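Side-chain contacts in dihydropyrimidinase (Brevibacillus agri, PDB 3SFW), which is a zinc-dependent hydrolase that probably opens the ring amide of dihydropyrimidines and related cyclic imides and hydantoins: residues G357-S360 against L361-V365; I348-S351 against E352-K356; F319-S322 against G323-L327. All coordinates share one frame; numbering follows the deposited sequence.

Interaction 1 (G357-S360 against L361-V365)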
loop_
_atom_site.group_PDB
_atom_site.type_symbol
_atom_site.label_atom_id
_atom_site.label_comp_id
_atom_site.label_asym_id
_atom_site.label_seq_id
_atom_site.Cartn_x
_atom_site.Cartn_y
_atom_site.Cartn_z
ATOM N N GLY A 357 -24.598 -14.316 -0.428
ATOM C CA GLY A 357 -23.322 -14.798 0.079
ATOM C C GLY A 357 -22.273 -13.720 0.257
ATOM O O GLY A 357 -21.071 -14.014 0.418
ATOM N N LYS A 358 -22.699 -12.453 0.262
ATOM C CA LYS A 358 -21.733 -11.374 0.485
ATOM C C LYS A 358 -21.317 -11.189 1.916
ATOM O O LYS A 358 -20.185 -10.784 2.174
ATOM C CB LYS A 358 -22.247 -10.057 -0.082
ATOM C CG LYS A 358 -22.537 -10.253 -1.575
ATOM C CD LYS A 358 -22.849 -9.005 -2.325
ATOM C CE LYS A 358 -23.107 -9.340 -3.819
ATOM N NZ LYS A 358 -23.525 -8.109 -4.596
ATOM N N ILE A 359 -22.227 -11.480 2.837
ATOM C CA ILE A 359 -21.916 -11.485 4.263
ATOM C C ILE A 359 -22.658 -12.697 4.831
ATOM O O ILE A 359 -23.638 -13.123 4.230
ATOM C CB ILE A 359 -22.454 -10.216 4.985
ATOM C CG1 ILE A 359 -23.910 -9.921 4.559
ATOM C CG2 ILE A 359 -21.601 -8.947 4.638
ATOM C CD1 ILE A 359 -24.536 -8.723 5.416
ATOM N N SER A 360 -22.280 -13.170 6.032
ATOM C CA SER A 360 -23.034 -14.263 6.671
ATOM C C SER A 360 -24.274 -13.745 7.418
ATOM O O SER A 360 -24.389 -12.551 7.687
ATOM C CB SER A 360 -22.170 -15.069 7.631
ATOM O OG SER A 360 -21.837 -14.321 8.772
ATOM N N LEU A 361 -25.189 -14.649 7.773
ATOM C CA LEU A 361 -26.368 -14.232 8.529
ATOM C C LEU A 361 -25.920 -13.683 9.895
ATOM O O LEU A 361 -26.484 -12.707 10.389
ATOM C CB LEU A 361 -27.332 -15.417 8.721
ATOM C CG LEU A 361 -28.616 -15.103 9.480
ATOM C CD1 LEU A 361 -29.343 -13.932 8.851
ATOM C CD2 LEU A 361 -29.515 -16.323 9.484
ATOM N N ASN A 362 -24.865 -14.273 10.509
ATOM C CA ASN A 362 -24.398 -13.727 11.796
ATOM C C ASN A 362 -23.768 -12.347 11.603
ATOM O O ASN A 362 -24.018 -11.421 12.407
ATOM C CB ASN A 362 -23.368 -14.653 12.488
ATOM C CG ASN A 362 -23.963 -15.982 12.910
ATOM O OD1 ASN A 362 -24.901 -16.056 13.764
ATOM N ND2 ASN A 362 -23.486 -17.042 12.281
ATOM N N GLN A 363 -22.996 -12.180 10.531
ATOM C CA GLN A 363 -22.450 -10.851 10.232
ATOM C C GLN A 363 -23.540 -9.802 10.024
ATOM O O GLN A 363 -23.370 -8.667 10.460
ATOM C CB GLN A 363 -21.513 -10.856 9.029
ATOM C CG GLN A 363 -20.191 -11.619 9.308
ATOM C CD GLN A 363 -19.277 -11.579 8.078
ATOM O OE1 GLN A 363 -19.744 -11.775 6.949
ATOM N NE2 GLN A 363 -17.997 -11.238 8.289
ATOM N N PHE A 364 -24.625 -10.172 9.340
ATOM C CA PHE A 364 -25.793 -9.283 9.109
ATOM C C PHE A 364 -26.291 -8.756 10.461
ATOM O O PHE A 364 -26.494 -7.570 10.621
ATOM C CB PHE A 364 -26.898 -10.064 8.349
ATOM C CG PHE A 364 -28.268 -9.437 8.438
ATOM C CD1 PHE A 364 -28.605 -8.385 7.607
ATOM C CD2 PHE A 364 -29.212 -9.920 9.336
ATOM C CE1 PHE A 364 -29.887 -7.795 7.657
ATOM C CE2 PHE A 364 -30.523 -9.398 9.351
ATOM C CZ PHE A 364 -30.837 -8.286 8.529
ATOM N N VAL A 365 -26.414 -9.623 11.471
ATOM C CA VAL A 365 -26.820 -9.125 12.780
ATOM C C VAL A 365 -25.775 -8.184 13.377
ATOM O O VAL A 365 -26.114 -7.164 14.022
ATOM C CB VAL A 365 -27.133 -10.286 13.762
ATOM C CG1 VAL A 365 -27.377 -9.686 15.203
ATOM C CG2 VAL A 365 -28.378 -11.081 13.238
#
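Ser-360 and Gln-363 exchange hydrogen bonds in both directions at the start of a helix. Gln-363 N gives its hydrogen to Ser-360 OG at 3.0 Å, and Ser-360 N returns one to Gln-363 OE1, also at 3.0 Å and nearly straight (165°). The serine hydroxyl can face the first turn because OG sits between the backbone N and the carbonyl carbon (chi1 70°). Gln-363 CG lies beside its own backbone N (chi1 -68°) and the chain then runs extended, which carries the amide to Ser-360. Phe-364 N adds the first regular helical bond, to Ser-360 O at 2.9 Å. Both polar side chains have further partners: Gln-363 NE2 is bonded to Lys-305 O, and Ser-360 OG also to Pro-461 O of the second subunit, so the cap takes part in a subunit interface.

Apolar contact is slighter. Ile-359 CD1 reaches Phe-364 CB at 4.0 Å, the two side chains slanting across each other.

Just upstream, Gly-357, with positive phi, is the C-prime residue of the Schellman motif that ends helix 345-354. Reciprocal backbone-to-side-chain bonds between Ser-360, the N-cap, and Gln-363 are the signature of a capping box, here opening helix 361-376.

Interaction 2 (I348-S351 against E352-K356)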
loop_
_atom_site.group_PDB
_atom_site.type_symbol
_atom_site.label_atom_id
_atom_site.label_comp_id
_atom_site.label_asym_id
_atom_site.label_seq_id
_atom_site.Cartn_x
_atom_site.Cartn_y
_atom_site.Cartn_z
ATOM N N ILE A 348 -32.824 -5.016 2.800
ATOM C CA ILE A 348 -31.824 -4.937 1.730
ATOM C C ILE A 348 -30.535 -5.658 2.118
ATOM O O ILE A 348 -29.969 -6.398 1.317
ATOM C CB ILE A 348 -31.560 -3.492 1.316
ATOM C CG1 ILE A 348 -32.838 -2.957 0.620
ATOM C CG2 ILE A 348 -30.340 -3.375 0.404
ATOM C CD1 ILE A 348 -32.731 -1.482 0.243
ATOM N N LEU A 349 -30.073 -5.436 3.329
ATOM C CA LEU A 349 -28.851 -6.109 3.791
ATOM C C LEU A 349 -29.046 -7.637 3.827
ATOM O O LEU A 349 -28.163 -8.384 3.454
ATOM C CB LEU A 349 -28.382 -5.561 5.163
ATOM C CG LEU A 349 -27.384 -4.347 5.036
ATOM C CD1 LEU A 349 -26.036 -4.807 4.586
ATOM C CD2 LEU A 349 -27.826 -3.278 4.063
ATOM N N PHE A 350 -30.225 -8.083 4.221
ATOM C CA PHE A 350 -30.475 -9.544 4.223
ATOM C C PHE A 350 -30.532 -10.037 2.768
ATOM O O PHE A 350 -29.912 -11.043 2.400
ATOM C CB PHE A 350 -31.793 -9.859 4.929
ATOM C CG PHE A 350 -32.148 -11.329 4.871
ATOM C CD1 PHE A 350 -31.481 -12.260 5.685
ATOM C CD2 PHE A 350 -33.062 -11.784 3.944
ATOM C CE1 PHE A 350 -31.777 -13.634 5.593
ATOM C CE2 PHE A 350 -33.361 -13.162 3.837
ATOM C CZ PHE A 350 -32.701 -14.079 4.652
ATOM N N SER A 351 -31.333 -9.373 1.954
ATOM C CA SER A 351 -31.648 -9.924 0.635
ATOM C C SER A 351 -30.474 -9.781 -0.346
ATOM O O SER A 351 -30.212 -10.677 -1.158
ATOM C CB SER A 351 -32.901 -9.242 0.078
ATOM O OG SER A 351 -33.366 -9.921 -1.093
ATOM N N GLU A 352 -29.796 -8.632 -0.333
ATOM C CA GLU A 352 -28.687 -8.453 -1.252
ATOM C C GLU A 352 -27.403 -8.944 -0.635
ATOM O O GLU A 352 -26.403 -9.115 -1.351
ATOM C CB GLU A 352 -28.543 -6.983 -1.630
ATOM C CG GLU A 352 -29.654 -6.558 -2.594
ATOM C CD GLU A 352 -29.558 -7.291 -3.932
ATOM O OE1 GLU A 352 -28.456 -7.314 -4.532
ATOM O OE2 GLU A 352 -30.590 -7.830 -4.396
ATOM N N GLY A 353 -27.361 -8.983 0.710
ATOM C CA GLY A 353 -26.093 -9.326 1.393
ATOM C C GLY A 353 -26.044 -10.817 1.769
ATOM O O GLY A 353 -25.320 -11.597 1.174
ATOM N N VAL A 354 -26.886 -11.235 2.705
ATOM C CA VAL A 354 -26.851 -12.603 3.182
ATOM C C VAL A 354 -27.226 -13.606 2.090
ATOM O O VAL A 354 -26.553 -14.633 1.906
ATOM C CB VAL A 354 -27.804 -12.791 4.417
ATOM C CG1 VAL A 354 -27.819 -14.277 4.888
ATOM C CG2 VAL A 354 -27.340 -11.878 5.570
ATOM N N ARG A 355 -28.324 -13.331 1.410
ATOM C CA ARG A 355 -28.837 -14.305 0.446
ATOM C C ARG A 355 -27.904 -14.474 -0.758
ATOM O O ARG A 355 -27.979 -15.502 -1.438
ATOM C CB ARG A 355 -30.197 -13.879 -0.061
ATOM C CG ARG A 355 -31.294 -14.084 0.902
ATOM C CD ARG A 355 -32.624 -13.856 0.199
ATOM N NE ARG A 355 -33.223 -15.116 -0.193
ATOM C CZ ARG A 355 -33.412 -15.515 -1.441
ATOM N NH1 ARG A 355 -33.060 -14.740 -2.461
ATOM N NH2 ARG A 355 -33.947 -16.711 -1.665
ATOM N N LYS A 356 -27.065 -13.474 -1.042
ATOM C CA LYS A 356 -26.129 -13.562 -2.171
ATOM C C LYS A 356 -24.726 -13.953 -1.704
ATOM O O LYS A 356 -23.773 -13.907 -2.469
ATOM C CB LYS A 356 -26.128 -12.244 -2.966
ATOM C CG LYS A 356 -27.518 -11.918 -3.544
ATOM C CD LYS A 356 -27.491 -10.670 -4.432
ATOM C CE LYS A 356 -28.663 -10.662 -5.438
ATOM N NZ LYS A 356 -28.576 -9.421 -6.288
HETATM O O HOH W 1 -32.856 -8.322 -3.204
HETATM O O HOH W 2 -31.807 -12.303 -2.893
#
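The ring of Phe-350 runs alongside the next turn of the helix, where Val-354 and Arg-355 meet different parts of it. Its CG stands anti to the backbone N (chi1 176°), which swings the ring toward the C-terminal end of the helix. There Phe-350 CD1 lies 3.9 Å from Val-354 CB, with CG1 of the same valine near CE1. On the other side of the ring, Phe-350 CE2 approaches Arg-355 CG at 3.7 Å and CD almost as closely. The arginine therefore packs mainly through its methylenes; its chain bends at chi3 (99°), leaving the guanidinium plane 45° from that of the ring.

Polar ends are joined through water. One water lies in the guanidinium plane at its edge, accepting from Arg-355 NH1 at 2.8 Å and donating to Ser-351 O. A second accepts from Ser-351 OG and donates to Glu-352 OE2 at 2.6 Å. Glu-352 folds at chi2, while the extended Lys-356 chain brings Lys-356 NZ to Glu-352 OE1 at 2.7 Å in a salt bridge, on the syn side of the carboxylate. The Glu-352 carboxylate is thus gripped by both a charge and a water.

The backbone widens beneath these side chains: Arg-355 N bonds to Phe-350 O at 3.0 Å and Val-354 N to Leu-349 O, the i+5 spacing of a pi-type turn. A beta carbon on Gly-353 would clash with Leu-349 O.

Outside this turn, Ser-351 OG is bonded to His-424 N of strand 422-432, and Phe-350 meets Phe-396 edge-to-face. Leu-349, Phe-350 and Val-354 pack on Phe-364 of helix 361-376, while Leu-349 and Glu-352 lie against Trp-301 of helix 295-305.

Interaction 3 (F319-S322 against G323-L327)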
loop_
_atom_site.group_PDB
_atom_site.type_symbol
_atom_site.label_atom_id
_atom_site.label_comp_id
_atom_site.label_asym_id
_atom_site.label_seq_id
_atom_site.Cartn_x
_atom_site.Cartn_y
_atom_site.Cartn_z
ATOM N N PHE A 319 -36.859 13.838 1.891
ATOM C CA PHE A 319 -37.594 15.010 1.395
ATOM C C PHE A 319 -38.480 14.518 0.269
ATOM O O PHE A 319 -38.022 13.756 -0.604
ATOM C CB PHE A 319 -36.605 16.028 0.833
ATOM C CG PHE A 319 -35.625 16.553 1.850
ATOM C CD1 PHE A 319 -36.005 17.562 2.742
ATOM C CD2 PHE A 319 -34.325 16.028 1.931
ATOM C CE1 PHE A 319 -35.112 18.027 3.727
ATOM C CE2 PHE A 319 -33.391 16.522 2.899
ATOM C CZ PHE A 319 -33.780 17.560 3.764
ATOM N N ASN A 320 -39.731 14.955 0.260
ATOM C CA ASN A 320 -40.604 14.635 -0.853
ATOM C C ASN A 320 -40.018 15.092 -2.189
ATOM O O ASN A 320 -39.402 16.152 -2.305
ATOM C CB ASN A 320 -41.973 15.299 -0.652
ATOM C CG ASN A 320 -42.720 14.706 0.483
ATOM O OD1 ASN A 320 -43.168 13.570 0.405
ATOM N ND2 ASN A 320 -42.815 15.451 1.596
ATOM N N PHE A 321 -40.292 14.309 -3.217
ATOM C CA PHE A 321 -39.937 14.678 -4.570
ATOM C C PHE A 321 -40.726 15.925 -4.973
ATOM O O PHE A 321 -40.147 16.899 -5.461
ATOM C CB PHE A 321 -40.313 13.549 -5.511
ATOM C CG PHE A 321 -39.892 13.810 -6.947
ATOM C CD1 PHE A 321 -38.599 14.191 -7.245
ATOM C CD2 PHE A 321 -40.808 13.688 -7.985
ATOM C CE1 PHE A 321 -38.195 14.410 -8.563
ATOM C CE2 PHE A 321 -40.402 13.887 -9.306
ATOM C CZ PHE A 321 -39.104 14.249 -9.588
ATOM N N SER A 322 -42.028 15.895 -4.729
ATOM C CA SER A 322 -42.856 17.072 -5.008
ATOM C C SER A 322 -42.630 18.151 -3.940
ATOM O O SER A 322 -42.662 17.878 -2.704
ATOM C CB SER A 322 -44.338 16.691 -5.084
ATOM O OG SER A 322 -45.145 17.850 -5.159
ATOM N N GLY A 323 -42.378 19.368 -4.394
ATOM C CA GLY A 323 -42.240 20.476 -3.472
ATOM C C GLY A 323 -40.820 20.603 -2.940
ATOM O O GLY A 323 -40.148 21.623 -3.177
ATOM N N GLN A 324 -40.346 19.568 -2.220
ATOM C CA GLN A 324 -39.115 19.713 -1.497
ATOM C C GLN A 324 -37.925 19.477 -2.410
ATOM O O GLN A 324 -37.085 20.345 -2.549
ATOM C CB GLN A 324 -39.079 18.762 -0.274
ATOM C CG GLN A 324 -40.066 19.210 0.798
ATOM C CD GLN A 324 -39.983 18.349 2.025
ATOM O OE1 GLN A 324 -40.309 17.154 1.979
ATOM N NE2 GLN A 324 -39.541 18.936 3.132
ATOM N N LYS A 325 -37.849 18.313 -3.064
ATOM C CA LYS A 325 -36.719 18.126 -3.956
ATOM C C LYS A 325 -36.775 19.202 -5.079
ATOM O O LYS A 325 -35.735 19.644 -5.560
ATOM C CB LYS A 325 -36.696 16.725 -4.611
ATOM C CG LYS A 325 -36.325 15.536 -3.643
ATOM C CD LYS A 325 -34.839 15.567 -3.225
ATOM C CE LYS A 325 -34.487 14.384 -2.257
ATOM N NZ LYS A 325 -33.028 14.409 -1.968
ATOM N N GLU A 326 -37.993 19.617 -5.429
ATOM C CA GLU A 326 -38.212 20.647 -6.476
ATOM C C GLU A 326 -37.662 22.026 -6.136
ATOM O O GLU A 326 -37.457 22.849 -7.030
ATOM C CB GLU A 326 -39.702 20.747 -6.820
ATOM C CG GLU A 326 -40.301 19.459 -7.400
ATOM C CD GLU A 326 -41.724 19.700 -7.917
ATOM O OE1 GLU A 326 -42.653 19.876 -7.077
ATOM O OE2 GLU A 326 -41.861 19.867 -9.154
ATOM N N LEU A 327 -37.288 22.257 -4.880
ATOM C CA LEU A 327 -36.556 23.471 -4.589
ATOM C C LEU A 327 -35.315 23.562 -5.478
ATOM O O LEU A 327 -34.791 24.666 -5.723
ATOM C CB LEU A 327 -36.167 23.535 -3.103
ATOM C CG LEU A 327 -37.361 23.662 -2.148
ATOM C CD1 LEU A 327 -36.837 23.426 -0.729
ATOM C CD2 LEU A 327 -37.994 25.084 -2.248
HETATM O O HOH W 3 -44.837 18.460 -7.963
#
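Asn-320 offers two N-H groups to one oxygen, Gln-324 OE1. The stronger bond comes from the backbone, Asn-320 N to Gln-324 OE1 at 2.9 Å, with the donor tilted 32° from the carbonyl plane; the second, from Asn-320 ND2 to the same OE1 at 3.1 Å, is weak. The two amide planes lie 35° apart. Beyond CG the Gln-324 chain is extended (chi2 -176°), which carries its amide back past Asn-320 to the ring of Phe-319, where Gln-324 NE2 meets the edge in plane, 3.8 Å from Phe-319 CD1.

Lys-325 N closes the turn on Asn-320 O at 2.8 Å. Farther along, Gly-323 N donates to the anti lone pair of Glu-326 OE1 at 2.7 Å, and a water joins the same oxygen to Ser-322 OG.

A second shell fixes these groups. Gln-324 NE2 is bonded to Thr-68 OG1 and Val-69 O, Lys-325 NZ to the carbonyls of Gly-338 and Pro-336, and Glu-326 OE2 forms a salt bridge with Arg-329 NE. Asp-414 receives the backbone N-H groups of Phe-321 and Ser-322. A leucine in place of Gln-324 would probably leave Asn-320 N without its acceptor and break the tie to strand 68-69.

The i+5 bond from Lys-325 N to Asn-320 O marks a pi-type turn, here within a short, weakly bonded helix on a loop of the amidohydrolase barrel, with the Phe-319 side chain about 10 Å from a zinc ion.

Interactions 1 and 2 are neighbours in space as well as in sequence, their centres 8 Å apart. Interaction 2 lies at the C-terminal end of helix 345-354, the chain turns, and interaction 1 starts helix 361-376; Lys-358 N lies 2.9 Å from Gly-353 O across that turn, a probable hydrogen bond. Phe-364 binds the pair together, its CB 3.3 Å from Val-354 CG2. Interaction 3 stands apart, with its centre about 30 Å from that of interaction 2 and about 36 Å from that of interaction 1, which lies across the chain's centre from it; the nearest atoms are about 16 Å and 23 Å away, respectively. The 319-327 turn follows closely on Asp-315, a zinc ligand.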